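Local atomic coordinates of lantibiotic dehydratase (Microbispora corallina, PDB entry 5EHK), a protein that probably dehydrates serine and threonine residues of the NAI-107 lantibiotic precursor peptide in a tRNA-dependent reaction, as a LanB-type dehydratase. Residues E952-D963 and W1017-W1027; L937-Y948 and D1033-L1043. All coordinates share one frame; numbering follows the deposited sequence.

Interaction 1: residues E952-D963 and W1017-W1027; sequences EVTAISAAALAD and WQKLIDPTGGW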
loop_
_atom_site.group_PDB
_atom_site.type_symbol
_atom_site.label_atom_id
_atom_site.label_comp_id
_atom_site.label_asym_id
_atom_site.label_seq_id
_atom_site.Cartn_x
_atom_site.Cartn_y
_atom_site.Cartn_z
ATOM N N GLU A 952 -29.593 -8.150 18.382
ATOM C CA GLU A 952 -30.498 -9.035 19.084
ATOM C C GLU A 952 -31.231 -9.963 18.124
ATOM O O GLU A 952 -31.160 -11.179 18.273
ATOM C CB GLU A 952 -31.480 -8.242 19.957
ATOM C CG GLU A 952 -30.887 -7.868 21.316
ATOM C CD GLU A 952 -31.649 -6.762 22.013
ATOM O OE1 GLU A 952 -32.234 -5.902 21.313
ATOM O OE2 GLU A 952 -31.685 -6.769 23.262
ATOM N N VAL A 953 -31.897 -9.402 17.123
ATOM C CA VAL A 953 -32.672 -10.231 16.208
ATOM C C VAL A 953 -31.740 -11.185 15.458
ATOM O O VAL A 953 -32.147 -12.290 15.105
ATOM C CB VAL A 953 -33.552 -9.408 15.245
ATOM C CG1 VAL A 953 -34.332 -8.351 16.028
ATOM C CG2 VAL A 953 -32.710 -8.757 14.170
ATOM N N THR A 954 -30.486 -10.773 15.248
ATOM C CA THR A 954 -29.499 -11.639 14.596
ATOM C C THR A 954 -29.085 -12.793 15.505
ATOM O O THR A 954 -28.978 -13.936 15.051
ATOM C CB THR A 954 -28.278 -10.864 14.071
ATOM O OG1 THR A 954 -28.721 -9.868 13.141
ATOM C CG2 THR A 954 -27.305 -11.796 13.331
ATOM N N ALA A 955 -28.849 -12.491 16.780
ATOM C CA ALA A 955 -28.588 -13.527 17.777
ATOM C C ALA A 955 -29.776 -14.490 17.831
ATOM O O ALA A 955 -29.613 -15.709 17.768
ATOM C CB ALA A 955 -28.380 -12.896 19.139
ATOM N N ILE A 956 -30.975 -13.925 17.899
ATOM C CA ILE A 956 -32.186 -14.708 17.852
ATOM C C ILE A 956 -32.203 -15.562 16.598
ATOM O O ILE A 956 -32.501 -16.745 16.662
ATOM C CB ILE A 956 -33.421 -13.804 17.890
ATOM C CG1 ILE A 956 -33.470 -13.037 19.207
ATOM C CG2 ILE A 956 -34.696 -14.601 17.692
ATOM C CD1 ILE A 956 -34.559 -11.983 19.230
ATOM N N SER A 957 -31.830 -14.974 15.468
ATOM C CA SER A 957 -31.842 -15.701 14.201
ATOM C C SER A 957 -30.789 -16.819 14.171
ATOM O O SER A 957 -31.072 -17.916 13.702
ATOM C CB SER A 957 -31.677 -14.748 13.016
ATOM O OG SER A 957 -32.070 -15.354 11.801
ATOM N N ALA A 958 -29.600 -16.572 14.707
ATOM C CA ALA A 958 -28.598 -17.638 14.773
ATOM C C ALA A 958 -29.088 -18.826 15.586
ATOM O O ALA A 958 -29.040 -19.974 15.122
ATOM C CB ALA A 958 -27.328 -17.139 15.337
ATOM N N ALA A 959 -29.572 -18.545 16.794
ATOM C CA ALA A 959 -29.964 -19.604 17.716
ATOM C C ALA A 959 -31.142 -20.389 17.175
ATOM O O ALA A 959 -31.219 -21.617 17.334
ATOM C CB ALA A 959 -30.300 -19.024 19.059
ATOM N N ALA A 960 -32.039 -19.675 16.505
ATOM C CA ALA A 960 -33.206 -20.299 15.899
ATOM C C ALA A 960 -32.814 -21.242 14.754
ATOM O O ALA A 960 -33.449 -22.292 14.570
ATOM C CB ALA A 960 -34.173 -19.247 15.410
ATOM N N LEU A 961 -31.785 -20.874 13.986
ATOM C CA LEU A 961 -31.302 -21.756 12.931
ATOM C C LEU A 961 -30.646 -23.006 13.509
ATOM O O LEU A 961 -30.926 -24.114 13.066
ATOM C CB LEU A 961 -30.347 -21.026 11.978
ATOM C CG LEU A 961 -30.002 -21.698 10.639
ATOM C CD1 LEU A 961 -29.760 -20.639 9.575
ATOM C CD2 LEU A 961 -28.780 -22.603 10.744
ATOM N N ALA A 962 -29.762 -22.814 14.488
ATOM C CA ALA A 962 -29.121 -23.923 15.199
ATOM C C ALA A 962 -30.124 -24.921 15.749
ATOM O O ALA A 962 -29.912 -26.126 15.599
ATOM C CB ALA A 962 -28.236 -23.407 16.309
ATOM N N ASP A 963 -31.197 -24.426 16.390
ATOM C CA ASP A 963 -32.271 -25.295 16.892
ATOM C C ASP A 963 -32.801 -26.057 15.707
ATOM O O ASP A 963 -32.853 -27.273 15.724
ATOM C CB ASP A 963 -33.422 -24.504 17.562
ATOM C CG ASP A 963 -34.330 -25.390 18.483
ATOM O OD1 ASP A 963 -33.861 -25.813 19.563
ATOM O OD2 ASP A 963 -35.516 -25.640 18.172
ATOM N N TRP A 1017 -29.124 -12.165 28.391
ATOM C CA TRP A 1017 -29.039 -12.953 27.175
ATOM C C TRP A 1017 -29.551 -14.372 27.331
ATOM O O TRP A 1017 -30.132 -14.937 26.401
ATOM C CB TRP A 1017 -27.613 -12.908 26.640
ATOM C CG TRP A 1017 -27.204 -11.499 26.347
ATOM C CD1 TRP A 1017 -26.216 -10.795 26.952
ATOM C CD2 TRP A 1017 -27.792 -10.618 25.379
ATOM N NE1 TRP A 1017 -26.143 -9.529 26.425
ATOM C CE2 TRP A 1017 -27.099 -9.394 25.455
ATOM C CE3 TRP A 1017 -28.835 -10.747 24.456
ATOM C CZ2 TRP A 1017 -27.413 -8.304 24.644
ATOM C CZ3 TRP A 1017 -29.143 -9.667 23.650
ATOM C CH2 TRP A 1017 -28.434 -8.460 23.750
ATOM N N GLN A 1018 -29.341 -14.950 28.503
ATOM C CA GLN A 1018 -29.881 -16.267 28.781
ATOM C C GLN A 1018 -31.403 -16.235 28.746
ATOM O O GLN A 1018 -32.045 -17.166 28.262
ATOM C CB GLN A 1018 -29.402 -16.736 30.142
ATOM C CG GLN A 1018 -27.950 -17.127 30.164
ATOM C CD GLN A 1018 -27.402 -17.152 31.567
ATOM O OE1 GLN A 1018 -28.128 -17.428 32.525
ATOM N NE2 GLN A 1018 -26.112 -16.860 31.703
ATOM N N LYS A 1019 -31.975 -15.144 29.243
ATOM C CA LYS A 1019 -33.428 -15.018 29.326
ATOM C C LYS A 1019 -34.057 -14.737 27.968
ATOM O O LYS A 1019 -35.156 -15.208 27.675
ATOM C CB LYS A 1019 -33.808 -13.920 30.325
ATOM C CG LYS A 1019 -33.513 -14.254 31.792
ATOM C CD LYS A 1019 -33.665 -13.013 32.669
ATOM C CE LYS A 1019 -35.073 -12.422 32.594
ATOM N NZ LYS A 1019 -35.214 -11.227 33.479
ATOM N N LEU A 1020 -33.345 -13.969 27.148
ATOM C CA LEU A 1020 -33.819 -13.585 25.817
ATOM C C LEU A 1020 -33.633 -14.720 24.799
ATOM O O LEU A 1020 -34.579 -15.125 24.122
ATOM C CB LEU A 1020 -33.108 -12.313 25.344
ATOM C CG LEU A 1020 -33.586 -11.632 24.063
ATOM C CD1 LEU A 1020 -34.962 -11.078 24.274
ATOM C CD2 LEU A 1020 -32.635 -10.531 23.643
ATOM N N ILE A 1021 -32.409 -15.223 24.690
ATOM C CA ILE A 1021 -32.081 -16.205 23.672
ATOM C C ILE A 1021 -32.180 -17.610 24.238
ATOM O O ILE A 1021 -31.179 -18.185 24.653
ATOM C CB ILE A 1021 -30.668 -15.948 23.096
ATOM C CG1 ILE A 1021 -30.537 -14.493 22.634
ATOM C CG2 ILE A 1021 -30.361 -16.890 21.939
ATOM C CD1 ILE A 1021 -29.116 -14.042 22.508
ATOM N N ASP A 1022 -33.394 -18.161 24.221
ATOM C CA ASP A 1022 -33.693 -19.455 24.851
ATOM C C ASP A 1022 -34.562 -20.356 23.963
ATOM O O ASP A 1022 -35.751 -20.580 24.239
ATOM C CB ASP A 1022 -34.370 -19.226 26.213
ATOM C CG ASP A 1022 -34.624 -20.523 26.993
ATOM O OD1 ASP A 1022 -34.040 -21.584 26.645
ATOM O OD2 ASP A 1022 -35.423 -20.459 27.959
ATOM N N PRO A 1023 -33.962 -20.882 22.892
ATOM C CA PRO A 1023 -34.718 -21.721 21.967
ATOM C C PRO A 1023 -35.113 -23.019 22.643
ATOM O O PRO A 1023 -36.258 -23.440 22.509
ATOM C CB PRO A 1023 -33.722 -21.991 20.828
ATOM C CG PRO A 1023 -32.562 -21.045 21.077
ATOM C CD PRO A 1023 -32.537 -20.807 22.539
ATOM N N THR A 1024 -34.183 -23.636 23.367
ATOM C CA THR A 1024 -34.454 -24.926 24.006
ATOM C C THR A 1024 -35.607 -24.830 25.000
ATOM O O THR A 1024 -36.406 -25.752 25.118
ATOM C CB THR A 1024 -33.205 -25.497 24.709
ATOM O OG1 THR A 1024 -32.063 -25.340 23.855
ATOM C CG2 THR A 1024 -33.399 -26.971 25.023
ATOM N N GLY A 1025 -35.718 -23.686 25.668
ATOM C CA GLY A 1025 -36.800 -23.456 26.604
ATOM C C GLY A 1025 -38.116 -23.020 25.981
ATOM O O GLY A 1025 -39.055 -22.711 26.709
ATOM N N GLY A 1026 -38.188 -22.977 24.650
ATOM C CA GLY A 1026 -39.410 -22.614 23.941
ATOM C C GLY A 1026 -39.580 -21.115 23.696
ATOM O O GLY A 1026 -40.651 -20.676 23.257
ATOM N N TRP A 1027 -38.512 -20.348 23.948
ATOM C CA TRP A 1027 -38.474 -18.899 23.714
ATOM C C TRP A 1027 -39.482 -18.125 24.560
ATOM O O TRP A 1027 -40.249 -17.314 24.019
ATOM C CB TRP A 1027 -38.741 -18.558 22.230
ATOM C CG TRP A 1027 -37.661 -18.940 21.225
ATOM C CD1 TRP A 1027 -37.700 -19.973 20.323
ATOM C CD2 TRP A 1027 -36.415 -18.269 21.009
ATOM N NE1 TRP A 1027 -36.547 -19.991 19.574
ATOM C CE2 TRP A 1027 -35.743 -18.956 19.973
ATOM C CE3 TRP A 1027 -35.794 -17.168 21.601
ATOM C CZ2 TRP A 1027 -34.483 -18.569 19.515
ATOM C CZ3 TRP A 1027 -34.541 -16.787 21.146
ATOM C CH2 TRP A 1027 -33.899 -17.485 20.116
#
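Ala959 CB sits between Ile1021 CG2 and Pro1023 CG, 3.6 Å from each, with Trp1027 CH2 a little farther off, 4.1 Å from the same CB; it is a worked example of how an alanine-rich helix admits a loop close to its backbone. One turn earlier, Ala955 CB meets the other arm of Ile1021, at 3.6 Å from CD1. Ile1021 thus spans two alanines a helical turn apart: CG2 stands anti to its backbone N, while CG1, turned beside that N (chi1 -52°), carries CD1 back to Ala955. Short side chains here let the loop leaving helix 1014-1020 come within 6.0 Å of the helix 950-965 backbone, measured from Ile956 CA to Ile1021 CA. On the flank, Trp1027 brings CH2 to Ile956 CG2 at 3.9 Å, and Pro1023 CA lies over one face of the indole, toward its rim. The type I turn from Pro1023 to Gly1026 and the Asx motif made by Asp1022 OD1 accepting from Gly1025 N hold this loop in shape.

The ends are more polar and nearer solvent. Glu952 CG touches the edge of the Trp1017 ring, 3.4 Å from CZ3, as close as anything in the middle, although the tryptophan is poorly ordered; the carboxylate plane stands 70° from the indole. Glu952 OE1 accepts from Thr949 N, and Trp1017 NE1 donates to Asp1009 O. The opposite end is the loose one: Asp963 OD1 comes no nearer to Pro1023 CB than 4.0 Å, next to the solvent-exposed Thr1024. Since Glu952 and Trp1017 spend these polar atoms on partners outside the pair, the contacts between the two segments of this C-terminal helical region are chiefly apolar, with no polar bond joining them.

Interaction 2: residues L937-Y948 and D1033-L1043; sequences LLRLTRRAGFRY and DEDGCQVLAAL
Arg947 meets Asp1033 and Asp1035 at the start of helix 1034-1042, an N-capped helix that runs nearly antiparallel to the end of helix 920-942, their short axes 160° apart. In the first shell, Arg947 NE forms a salt bridge with Asp1033 OD2, the carboxylate lying over one face of the guanidinium; its exact geometry is uncertain. The backbone N of Arg947 gives a hydrogen bond to Asp1035 OD2 (3.0 Å), which it meets nearly along the C-O axis. The same OD2 also takes a longer salt bridge from Arg943 NH2, at 3.4 Å, so one carboxylate oxygen ties together both ends of the loop.

Behind these charges, the type II turn from Arg943 to Phe946 sets the loop's course, and Asp1033 OD1 caps the helix by accepting from Asp1035 N. The Phe946 ring, its CG anti to the backbone N (chi1 -172°), runs alongside the Asp1035 carboxylate, the planes 24° apart, and sets its CZ edge against Val1039 CG2. Further along, Leu937 and Leu940 close the helix pair over Val1039, Ala1042 and the Gln1038 stem, and Tyr948 and Val1039 lean on helix 950-965. Leu940 CD1 sits 3.6 Å from Gln1038 O.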
loop_
_atom_site.group_PDB
_atom_site.type_symbol
_atom_site.label_atom_id
_atom_site.label_comp_id
_atom_site.label_asym_id
_atom_site.label_seq_id
_atom_site.Cartn_x
_atom_site.Cartn_y
_atom_site.Cartn_z
ATOM N N LEU A 937 -37.193 -8.916 9.049
ATOM C CA LEU A 937 -36.592 -8.440 10.274
ATOM C C LEU A 937 -36.106 -6.987 10.133
ATOM O O LEU A 937 -36.329 -6.146 11.013
ATOM C CB LEU A 937 -35.446 -9.367 10.666
ATOM C CG LEU A 937 -35.837 -10.784 11.087
ATOM C CD1 LEU A 937 -34.621 -11.605 11.459
ATOM C CD2 LEU A 937 -36.824 -10.773 12.254
ATOM N N LEU A 938 -35.472 -6.682 9.008
ATOM C CA LEU A 938 -35.004 -5.327 8.771
ATOM C C LEU A 938 -36.174 -4.359 8.735
ATOM O O LEU A 938 -36.054 -3.230 9.199
ATOM C CB LEU A 938 -34.198 -5.250 7.474
ATOM C CG LEU A 938 -32.801 -5.866 7.558
ATOM C CD1 LEU A 938 -32.210 -6.074 6.168
ATOM C CD2 LEU A 938 -31.884 -4.996 8.422
ATOM N N ARG A 939 -37.299 -4.806 8.174
ATOM C CA ARG A 939 -38.492 -3.977 8.078
ATOM C C ARG A 939 -39.120 -3.722 9.454
ATOM O O ARG A 939 -39.632 -2.630 9.707
ATOM C CB ARG A 939 -39.512 -4.576 7.115
ATOM C CG ARG A 939 -39.129 -4.473 5.662
ATOM C CD ARG A 939 -40.102 -5.242 4.771
ATOM N NE ARG A 939 -41.411 -4.609 4.813
ATOM C CZ ARG A 939 -41.814 -3.682 3.954
ATOM N NH1 ARG A 939 -41.015 -3.324 2.955
ATOM N NH2 ARG A 939 -43.022 -3.133 4.084
ATOM N N LEU A 940 -39.073 -4.711 10.344
ATOM C CA LEU A 940 -39.522 -4.482 11.720
ATOM C C LEU A 940 -38.607 -3.441 12.338
ATOM O O LEU A 940 -39.049 -2.489 12.986
ATOM C CB LEU A 940 -39.490 -5.759 12.564
ATOM C CG LEU A 940 -40.447 -6.889 12.183
ATOM C CD1 LEU A 940 -40.290 -8.092 13.115
ATOM C CD2 LEU A 940 -41.893 -6.401 12.154
ATOM N N THR A 941 -37.317 -3.639 12.122
ATOM C CA THR A 941 -36.268 -2.825 12.739
ATOM C C THR A 941 -36.312 -1.311 12.380
ATOM O O THR A 941 -35.851 -0.468 13.153
ATOM C CB THR A 941 -34.908 -3.503 12.482
ATOM O OG1 THR A 941 -34.501 -4.178 13.677
ATOM C CG2 THR A 941 -33.852 -2.545 11.999
ATOM N N ARG A 942 -36.894 -0.974 11.230
ATOM C CA ARG A 942 -37.067 0.425 10.858
ATOM C C ARG A 942 -38.027 1.126 11.816
ATOM O O ARG A 942 -37.857 2.309 12.112
ATOM C CB ARG A 942 -37.599 0.560 9.422
ATOM C CG ARG A 942 -38.081 1.973 9.037
ATOM C CD ARG A 942 -38.785 2.006 7.674
ATOM N NE ARG A 942 -37.816 2.042 6.591
ATOM C CZ ARG A 942 -38.115 1.861 5.310
ATOM N NH1 ARG A 942 -39.373 1.650 4.943
ATOM N NH2 ARG A 942 -37.146 1.882 4.393
ATOM N N ARG A 943 -39.023 0.394 12.315
ATOM C CA ARG A 943 -40.097 1.035 13.069
ATOM C C ARG A 943 -39.575 1.691 14.325
ATOM O O ARG A 943 -38.772 1.109 15.059
ATOM C CB ARG A 943 -41.221 0.067 13.449
ATOM C CG ARG A 943 -42.409 0.799 14.101
ATOM C CD ARG A 943 -43.518 -0.140 14.570
ATOM N NE ARG A 943 -43.115 -0.933 15.734
ATOM C CZ ARG A 943 -43.061 -0.472 16.984
ATOM N NH1 ARG A 943 -43.388 0.788 17.250
ATOM N NH2 ARG A 943 -42.680 -1.271 17.972
ATOM N N ALA A 944 -40.036 2.913 14.556
ATOM C CA ALA A 944 -39.699 3.632 15.770
ATOM C C ALA A 944 -40.338 2.910 16.959
ATOM O O ALA A 944 -41.554 2.686 16.983
ATOM C CB ALA A 944 -40.187 5.081 15.676
ATOM N N GLY A 945 -39.512 2.488 17.912
ATOM C CA GLY A 945 -40.049 1.842 19.091
ATOM C C GLY A 945 -39.845 0.346 19.163
ATOM O O GLY A 945 -40.032 -0.255 20.232
ATOM N N PHE A 946 -39.505 -0.264 18.028
ATOM C CA PHE A 946 -39.188 -1.692 18.010
ATOM C C PHE A 946 -38.113 -1.937 19.056
ATOM O O PHE A 946 -37.065 -1.287 19.048
ATOM C CB PHE A 946 -38.750 -2.165 16.616
ATOM C CG PHE A 946 -38.608 -3.656 16.501
ATOM C CD1 PHE A 946 -39.715 -4.479 16.521
ATOM C CD2 PHE A 946 -37.361 -4.232 16.370
ATOM C CE1 PHE A 946 -39.579 -5.843 16.430
ATOM C CE2 PHE A 946 -37.225 -5.595 16.275
ATOM C CZ PHE A 946 -38.341 -6.401 16.303
ATOM N N ARG A 947 -38.395 -2.854 19.972
ATOM C CA ARG A 947 -37.598 -2.965 21.184
ATOM C C ARG A 947 -36.212 -3.477 20.897
ATOM O O ARG A 947 -35.230 -3.007 21.475
ATOM C CB ARG A 947 -38.274 -3.910 22.166
ATOM C CG ARG A 947 -39.790 -3.922 22.067
ATOM C CD ARG A 947 -40.385 -4.186 23.417
ATOM N NE ARG A 947 -39.438 -4.957 24.218
ATOM C CZ ARG A 947 -39.549 -5.162 25.524
ATOM N NH1 ARG A 947 -40.586 -4.652 26.189
ATOM N NH2 ARG A 947 -38.622 -5.879 26.160
ATOM N N TYR A 948 -36.134 -4.421 19.969
ATOM C CA TYR A 948 -34.916 -5.178 19.768
ATOM C C TYR A 948 -33.979 -4.548 18.742
ATOM O O TYR A 948 -34.406 -3.976 17.743
ATOM C CB TYR A 948 -35.277 -6.598 19.363
ATOM C CG TYR A 948 -36.179 -7.292 20.347
ATOM C CD1 TYR A 948 -35.692 -7.765 21.560
ATOM C CD2 TYR A 948 -37.520 -7.477 20.062
ATOM C CE1 TYR A 948 -36.520 -8.407 22.458
ATOM C CE2 TYR A 948 -38.358 -8.112 20.956
ATOM C CZ TYR A 948 -37.854 -8.577 22.151
ATOM O OH TYR A 948 -38.698 -9.216 23.032
ATOM N N ASP A 1033 -43.386 -10.487 24.631
ATOM C CA ASP A 1033 -43.349 -9.266 23.834
ATOM C C ASP A 1033 -44.161 -9.418 22.546
ATOM O O ASP A 1033 -44.187 -10.494 21.956
ATOM C CB ASP A 1033 -41.889 -9.020 23.481
ATOM C CG ASP A 1033 -41.566 -7.569 23.298
ATOM O OD1 ASP A 1033 -42.478 -6.780 22.969
ATOM O OD2 ASP A 1033 -40.381 -7.224 23.488
ATOM N N GLU A 1034 -44.845 -8.357 22.119
ATOM C CA GLU A 1034 -45.511 -8.368 20.815
ATOM C C GLU A 1034 -44.438 -8.321 19.731
ATOM O O GLU A 1034 -44.516 -9.032 18.728
ATOM C CB GLU A 1034 -46.507 -7.216 20.663
ATOM C CG GLU A 1034 -47.273 -7.236 19.344
ATOM C CD GLU A 1034 -48.382 -6.178 19.271
ATOM O OE1 GLU A 1034 -48.567 -5.429 20.259
ATOM O OE2 GLU A 1034 -49.072 -6.097 18.224
ATOM N N ASP A 1035 -43.434 -7.476 19.945
ATOM C CA ASP A 1035 -42.300 -7.397 19.040
ATOM C C ASP A 1035 -41.568 -8.738 18.950
ATOM O O ASP A 1035 -41.153 -9.148 17.863
ATOM C CB ASP A 1035 -41.328 -6.304 19.483
ATOM C CG ASP A 1035 -41.856 -4.903 19.213
ATOM O OD1 ASP A 1035 -43.032 -4.766 18.803
ATOM O OD2 ASP A 1035 -41.083 -3.939 19.396
ATOM N N GLY A 1036 -41.414 -9.416 20.086
ATOM C CA GLY A 1036 -40.704 -10.683 20.126
ATOM C C GLY A 1036 -41.398 -11.763 19.321
ATOM O O GLY A 1036 -40.754 -12.644 18.732
ATOM N N CYS A 1037 -42.725 -11.704 19.312
ATOM C CA CYS A 1037 -43.528 -12.629 18.530
ATOM C C CYS A 1037 -43.310 -12.403 17.044
ATOM O O CYS A 1037 -43.154 -13.353 16.279
ATOM C CB CYS A 1037 -45.009 -12.480 18.888
ATOM S SG CYS A 1037 -45.444 -13.415 20.354
ATOM N N GLN A 1038 -43.295 -11.133 16.642
ATOM C CA GLN A 1038 -43.131 -10.788 15.244
ATOM C C GLN A 1038 -41.753 -11.204 14.745
ATOM O O GLN A 1038 -41.552 -11.458 13.553
ATOM C CB GLN A 1038 -43.383 -9.306 14.993
ATOM C CG GLN A 1038 -44.842 -8.909 14.873
ATOM C CD GLN A 1038 -45.015 -7.417 14.562
ATOM O OE1 GLN A 1038 -44.463 -6.542 15.243
ATOM N NE2 GLN A 1038 -45.757 -7.128 13.502
ATOM N N VAL A 1039 -40.803 -11.265 15.662
ATOM C CA VAL A 1039 -39.485 -11.742 15.320
ATOM C C VAL A 1039 -39.555 -13.213 14.991
ATOM O O VAL A 1039 -39.067 -13.646 13.945
ATOM C CB VAL A 1039 -38.509 -11.514 16.458
ATOM C CG1 VAL A 1039 -37.214 -12.203 16.163
ATOM C CG2 VAL A 1039 -38.267 -10.022 16.626
ATOM N N LEU A 1040 -40.203 -13.984 15.856
ATOM C CA LEU A 1040 -40.266 -15.432 15.643
ATOM C C LEU A 1040 -41.108 -15.843 14.429
ATOM O O LEU A 1040 -40.767 -16.813 13.750
ATOM C CB LEU A 1040 -40.727 -16.162 16.906
ATOM C CG LEU A 1040 -39.778 -16.125 18.109
ATOM C CD1 LEU A 1040 -40.248 -17.107 19.175
ATOM C CD2 LEU A 1040 -38.350 -16.420 17.717
ATOM N N ALA A 1041 -42.191 -15.120 14.159
ATOM C CA ALA A 1041 -43.030 -15.430 13.001
ATOM C C ALA A 1041 -42.219 -15.271 11.717
ATOM O O ALA A 1041 -42.271 -16.120 10.819
ATOM C CB ALA A 1041 -44.246 -14.523 12.952
ATOM N N ALA A 1042 -41.440 -14.195 11.654
ATOM C CA ALA A 1042 -40.661 -13.894 10.465
ATOM C C ALA A 1042 -39.599 -14.961 10.171
ATOM O O ALA A 1042 -39.081 -15.019 9.067
ATOM C CB ALA A 1042 -40.019 -12.517 10.593
ATOM N N LEU A 1043 -39.311 -15.811 11.157
ATOM C CA LEU A 1043 -38.335 -16.898 11.045
ATOM C C LEU A 1043 -38.911 -18.299 10.829
ATOM O O LEU A 1043 -38.162 -19.270 10.809
ATOM C CB LEU A 1043 -37.476 -16.961 12.305
ATOM C CG LEU A 1043 -36.604 -15.782 12.664
ATOM C CD1 LEU A 1043 -36.031 -16.039 14.027
ATOM C CD2 LEU A 1043 -35.494 -15.651 11.673
#

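Followed from the N terminus, the chain leaves helix 920-942, turns through the loop up to Tyr948 and enters helix 950-965. An excursion of 53 residues then returns to this helix at 1017-1027, closing interaction 1; directly after it, helix 1028-1032 leads into 1033-1043, which closes the longer loop of interaction 2. The smaller loop therefore lies wholly within the larger, without crossing it. Their centres are about 14 Å apart and their side chains touch: Ile956 CG2 lies 3.8 Å from Val1039 CG1, and Leu1020 CD1 3.6 Å from Tyr948 CE1. Together they join two consecutive helices to the returning chain in the C-terminal family region.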